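Local coordinates for DNA helicase RecQ (Deinococcus radiodurans, PDB 4Q48), which probably couples ATP hydrolysis to the unwinding of duplex DNA by translocating 3'-5' along it, this chain being the catalytic core of the longer protein, at residues 43-48 against 200-205; 50-55 against 177-182. All coordinates share one frame; numbering follows the deposited sequence.

Interaction 1: 43-48 against 200-205; sequences LVLMPT and APQFVS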
loop_
_atom_site.group_PDB
_atom_site.type_symbol
_atom_site.label_atom_id
_atom_site.label_comp_id
_atom_site.label_asym_id
_atom_site.label_seq_id
_atom_site.Cartn_x
_atom_site.Cartn_y
_atom_site.Cartn_z
ATOM N N LEU A 43 -5.013 0.939 14.738
ATOM C CA LEU A 43 -4.757 0.575 13.353
ATOM C C LEU A 43 -3.580 1.389 12.873
ATOM O O LEU A 43 -3.641 2.617 12.835
ATOM C CB LEU A 43 -5.962 0.823 12.473
ATOM C CG LEU A 43 -5.730 0.425 11.022
ATOM C CD1 LEU A 43 -5.154 -0.975 10.957
ATOM C CD2 LEU A 43 -7.013 0.503 10.216
ATOM N N VAL A 44 -2.492 0.699 12.558
ATOM C CA VAL A 44 -1.250 1.360 12.190
ATOM C C VAL A 44 -0.841 1.050 10.744
ATOM O O VAL A 44 -0.717 -0.111 10.346
ATOM C CB VAL A 44 -0.116 0.979 13.164
ATOM C CG1 VAL A 44 1.213 1.544 12.691
ATOM C CG2 VAL A 44 -0.439 1.489 14.556
ATOM N N LEU A 45 -0.671 2.099 9.946
ATOM C CA LEU A 45 -0.329 1.934 8.545
ATOM C C LEU A 45 0.994 2.647 8.317
ATOM O O LEU A 45 1.112 3.863 8.515
ATOM C CB LEU A 45 -1.451 2.479 7.666
ATOM C CG LEU A 45 -2.833 1.982 8.142
ATOM C CD1 LEU A 45 -3.615 3.131 8.749
ATOM C CD2 LEU A 45 -3.663 1.299 7.077
ATOM N N MET A 46 2.027 1.853 8.040
ATOM C CA MET A 46 3.374 2.397 7.871
ATOM C C MET A 46 4.150 1.708 6.766
ATOM O O MET A 46 3.910 0.547 6.463
ATOM C CB MET A 46 4.156 2.282 9.181
ATOM C CG MET A 46 3.755 3.311 10.218
ATOM S SD MET A 46 4.975 3.583 11.524
ATOM C CE MET A 46 6.502 3.203 10.684
ATOM N N PRO A 47 5.109 2.415 6.169
ATOM C CA PRO A 47 6.067 1.692 5.328
ATOM C C PRO A 47 6.793 0.621 6.175
ATOM O O PRO A 47 6.882 0.751 7.416
ATOM C CB PRO A 47 7.033 2.778 4.844
ATOM C CG PRO A 47 6.740 4.012 5.655
ATOM C CD PRO A 47 5.400 3.854 6.304
ATOM N N THR A 48 7.346 -0.400 5.528
ATOM C CA THR A 48 8.082 -1.423 6.266
ATOM C C THR A 48 9.358 -0.851 6.893
ATOM O O THR A 48 10.016 0.017 6.308
ATOM C CB THR A 48 8.415 -2.595 5.366
ATOM O OG1 THR A 48 7.233 -2.958 4.633
ATOM C CG2 THR A 48 8.866 -3.772 6.195
ATOM N N ALA A 200 -11.552 1.935 16.671
ATOM C CA ALA A 200 -10.182 2.194 17.102
ATOM C C ALA A 200 -9.534 3.373 16.366
ATOM O O ALA A 200 -9.871 3.670 15.219
ATOM C CB ALA A 200 -9.344 0.934 16.930
ATOM N N PRO A 201 -8.582 4.046 17.020
ATOM C CA PRO A 201 -7.880 5.073 16.242
ATOM C C PRO A 201 -7.096 4.423 15.096
ATOM O O PRO A 201 -6.654 3.273 15.222
ATOM C CB PRO A 201 -6.912 5.714 17.258
ATOM C CG PRO A 201 -7.313 5.205 18.575
ATOM C CD PRO A 201 -8.070 3.921 18.390
ATOM N N GLN A 202 -6.988 5.122 13.971
ATOM C CA GLN A 202 -6.222 4.616 12.837
ATOM C C GLN A 202 -5.104 5.612 12.625
ATOM O O GLN A 202 -5.336 6.824 12.570
ATOM C CB GLN A 202 -7.075 4.421 11.583
ATOM C CG GLN A 202 -7.058 5.567 10.586
ATOM C CD GLN A 202 -7.162 5.073 9.149
ATOM O OE1 GLN A 202 -7.590 3.936 8.888
ATOM N NE2 GLN A 202 -6.761 5.920 8.209
ATOM N N PHE A 203 -3.881 5.089 12.592
ATOM C CA PHE A 203 -2.669 5.903 12.495
ATOM C C PHE A 203 -1.938 5.755 11.166
ATOM O O PHE A 203 -1.641 4.639 10.713
ATOM C CB PHE A 203 -1.715 5.567 13.636
ATOM C CG PHE A 203 -2.288 5.816 14.998
ATOM C CD1 PHE A 203 -3.046 4.842 15.630
ATOM C CD2 PHE A 203 -2.064 7.016 15.652
ATOM C CE1 PHE A 203 -3.564 5.056 16.886
ATOM C CE2 PHE A 203 -2.575 7.236 16.916
ATOM C CZ PHE A 203 -3.323 6.252 17.530
ATOM N N VAL A 204 -1.663 6.879 10.523
ATOM C CA VAL A 204 -0.981 6.825 9.247
ATOM C C VAL A 204 0.334 7.575 9.384
ATOM O O VAL A 204 0.345 8.801 9.498
ATOM C CB VAL A 204 -1.857 7.435 8.124
ATOM C CG1 VAL A 204 -1.140 7.376 6.804
ATOM C CG2 VAL A 204 -3.192 6.685 8.007
ATOM N N SER A 205 1.446 6.847 9.408
ATOM C CA SER A 205 2.746 7.510 9.414
ATOM C C SER A 205 3.080 7.802 7.959
ATOM O O SER A 205 2.583 7.113 7.062
ATOM C CB SER A 205 3.817 6.653 10.087
ATOM O OG SER A 205 5.128 6.985 9.638
#

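Interaction 2: 50-55 against 177-182; sequences GGKSLC and VALTAT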
loop_
_atom_site.group_PDB
_atom_site.type_symbol
_atom_site.label_atom_id
_atom_site.label_comp_id
_atom_site.label_asym_id
_atom_site.label_seq_id
_atom_site.Cartn_x
_atom_site.Cartn_y
_atom_site.Cartn_z
ATOM N N GLY A 50 11.918 -1.174 10.967
ATOM C CA GLY A 50 11.969 -1.462 12.389
ATOM C C GLY A 50 11.311 -0.386 13.245
ATOM O O GLY A 50 11.288 -0.494 14.483
ATOM N N GLY A 51 10.805 0.659 12.584
ATOM C CA GLY A 51 10.040 1.704 13.234
ATOM C C GLY A 51 8.609 1.195 13.376
ATOM O O GLY A 51 7.973 1.371 14.418
ATOM N N LYS A 52 8.116 0.513 12.343
ATOM C CA LYS A 52 6.815 -0.144 12.421
ATOM C C LYS A 52 6.776 -1.280 13.439
ATOM O O LYS A 52 5.723 -1.581 13.980
ATOM C CB LYS A 52 6.395 -0.687 11.058
ATOM C CG LYS A 52 4.888 -0.812 10.910
ATOM C CD LYS A 52 4.494 -1.421 9.593
ATOM C CE LYS A 52 4.835 -2.896 9.567
ATOM N NZ LYS A 52 3.972 -3.632 8.616
ATOM N N SER A 53 7.896 -1.956 13.657
ATOM C CA SER A 53 7.927 -3.044 14.629
ATOM C C SER A 53 7.907 -2.473 16.040
ATOM O O SER A 53 7.350 -3.069 16.950
ATOM C CB SER A 53 9.149 -3.919 14.422
ATOM O OG SER A 53 9.065 -4.547 13.163
ATOM N N LEU A 54 8.528 -1.308 16.195
ATOM C CA LEU A 54 8.587 -0.560 17.447
ATOM C C LEU A 54 7.212 -0.386 18.098
ATOM O O LEU A 54 7.078 -0.293 19.315
ATOM C CB LEU A 54 9.178 0.815 17.156
ATOM C CG LEU A 54 9.420 1.855 18.237
ATOM C CD1 LEU A 54 10.531 1.406 19.163
ATOM C CD2 LEU A 54 9.775 3.166 17.585
ATOM N N CYS A 55 6.198 -0.321 17.248
ATOM C CA CYS A 55 4.848 0.009 17.643
ATOM C C CYS A 55 4.149 -1.095 18.426
ATOM O O CYS A 55 3.107 -0.853 19.044
ATOM C CB CYS A 55 4.051 0.382 16.401
ATOM S SG CYS A 55 4.639 1.945 15.671
ATOM N N VAL A 177 -3.348 -4.409 18.314
ATOM C CA VAL A 177 -2.858 -3.432 17.344
ATOM C C VAL A 177 -2.541 -4.137 16.028
ATOM O O VAL A 177 -1.840 -5.156 15.992
ATOM C CB VAL A 177 -1.623 -2.646 17.866
ATOM C CG1 VAL A 177 -0.438 -3.570 18.142
ATOM C CG2 VAL A 177 -1.244 -1.573 16.879
ATOM N N ALA A 178 -3.141 -3.634 14.958
ATOM C CA ALA A 178 -2.963 -4.197 13.618
ATOM C C ALA A 178 -2.138 -3.235 12.787
ATOM O O ALA A 178 -2.429 -2.039 12.716
ATOM C CB ALA A 178 -4.313 -4.488 12.945
ATOM N N LEU A 179 -1.071 -3.742 12.197
ATOM C CA LEU A 179 -0.190 -2.883 11.430
ATOM C C LEU A 179 -0.061 -3.367 9.996
ATOM O O LEU A 179 -0.022 -4.580 9.746
ATOM C CB LEU A 179 1.188 -2.816 12.092
ATOM C CG LEU A 179 1.213 -2.722 13.621
ATOM C CD1 LEU A 179 1.410 -4.115 14.220
ATOM C CD2 LEU A 179 2.290 -1.769 14.092
ATOM N N THR A 180 -0.099 -2.448 9.039
ATOM C CA THR A 180 0.081 -2.860 7.649
ATOM C C THR A 180 0.905 -1.840 6.854
ATOM O O THR A 180 1.035 -0.673 7.242
ATOM C CB THR A 180 -1.280 -3.110 6.933
ATOM O OG1 THR A 180 -1.048 -3.615 5.608
ATOM C CG2 THR A 180 -2.120 -1.844 6.872
ATOM N N ALA A 181 1.449 -2.296 5.730
ATOM C CA ALA A 181 2.226 -1.448 4.833
ATOM C C ALA A 181 1.465 -1.264 3.532
ATOM O O ALA A 181 1.891 -0.516 2.654
ATOM C CB ALA A 181 3.606 -2.033 4.576
ATOM N N THR A 182 0.349 -1.968 3.388
ATOM C CA THR A 182 -0.441 -1.820 2.183
ATOM C C THR A 182 -1.814 -1.375 2.651
ATOM O O THR A 182 -2.620 -2.167 3.155
ATOM C CB THR A 182 -0.533 -3.117 1.369
ATOM O OG1 THR A 182 -1.736 -3.828 1.725
ATOM C CG2 THR A 182 0.714 -3.988 1.616
#

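Interaction 1: 43-48 against 200-205
The ring of Phe203 turns an edge to the backbone of 43-48. Leu43 O sits near the ring plane, 3.6 Å from Phe203 CD1. Val44 CG2 reaches the same residue obliquely and lies 4.4 Å from Phe203 CB. Ile32 of helix 29-37 touches both side chains. The Gln202 amide stands on the other face of the sheet, where its OE1 is 3.7 Å from Leu43 CD2. Leu43 and Gln202 lie side by side and point the same way. Next to them, Leu45 CD1 meets Val204 CG2 at 3.7 Å. With Leu45 CG anti to the carbonyl carbon (chi1 -47°) and chi2 at 110°, CD1 lies toward the neighbouring strand. Strands 43-45 and 202-204 are parallel. Leu43 N donates to Pro201 O, and Phe203 N donates back to Leu43 O. Leu45 N then bonds Phe203 O at 2.8 Å, and Ser205 N bonds Leu45 O at 3.1 Å. Beyond the strand, Met46 CG and SD lie against Ser205 CB, with Met46 SD 3.6 Å from it. With an alanine in place of Met46, Ser205 CB would probably lose its thioether neighbour, and a gap would open beside the ADP-site residues Gln29 and Lys52. Polar bonding between the segments is all main chain. The side chains add van der Waals contact, some of it between apolar groups, so the alignment of this outermost strand rests mainly on the backbone ladder.

Interaction 2: 50-55 against 177-182
Helix 50-55, which carries Lys52 and Cys55, runs nearly antiparallel to strand 177-180 with its Leu179, at an axis angle of 169° and a closest approach of 9.5 Å. Leu179 carries much of the contact. Its CD2 branch points into the helix and touches two places one turn apart. Leu179 CD2 lies 3.6 Å from Cys55 CB and 3.4 Å from Lys52 O. Leu179 CB already points toward the helix, and the two side-chain torsions together set CD2 against it. The base of the lysine chain passes this methyl more loosely, with Lys52 CG 4.2 Å from Leu179 CD2. Cys55 also touches Gln29 and Ile32 of helix 29-37.

The segment carries the end of the P-loop (Walker A motif) of the DEAD/DEAH-type helicase domain, whose Gly51, Lys52 and Ser53 pass into the helix. These three residues bind ADP in another structure of this protein, but this model holds no nucleotide here. Lys52 leaves the helix extended through its first two torsions and then bends at chi3 (72°). Its amino group thereby comes over the end of the strand, where Lys52 NZ is 4.0 Å from Thr180 C and 4.4 Å from Ala181 CB. The contact with 177-182 is one of proximity; the charge is met by Asp145, which forms a salt bridge with NZ.

Past the strand the chain makes an ST turn, in which Thr182 N donates to Thr180 OG1 at 3.1 Å and 164°. The same OG1 is hydrogen-bonded to His148 ND1. Asp145 and His148 belong to the DEAH sequence, the Walker B motif of this family.

Both contacts belong to the same parallel sheet of the first helicase domain. Interaction 1 joins strand 42-45 to the outermost strand 202-204 and is partly buried. Interaction 2 packs helix 50-62 on strand 176-180 and is buried. Strand 42-45 lies between the other two strands. Val44 N and Val44 O probably bond Ala178 O and Thr180 N, each at 2.7 Å, while Leu43 and Leu45 bond the opposite neighbour. The chain then runs from this strand through the P-loop into the helix of interaction 2. The chemistry differs accordingly. Interaction 1 is a backbone ladder, whereas interaction 2 has no hydrogen bond across it and relies on van der Waals contact, chiefly of side chains.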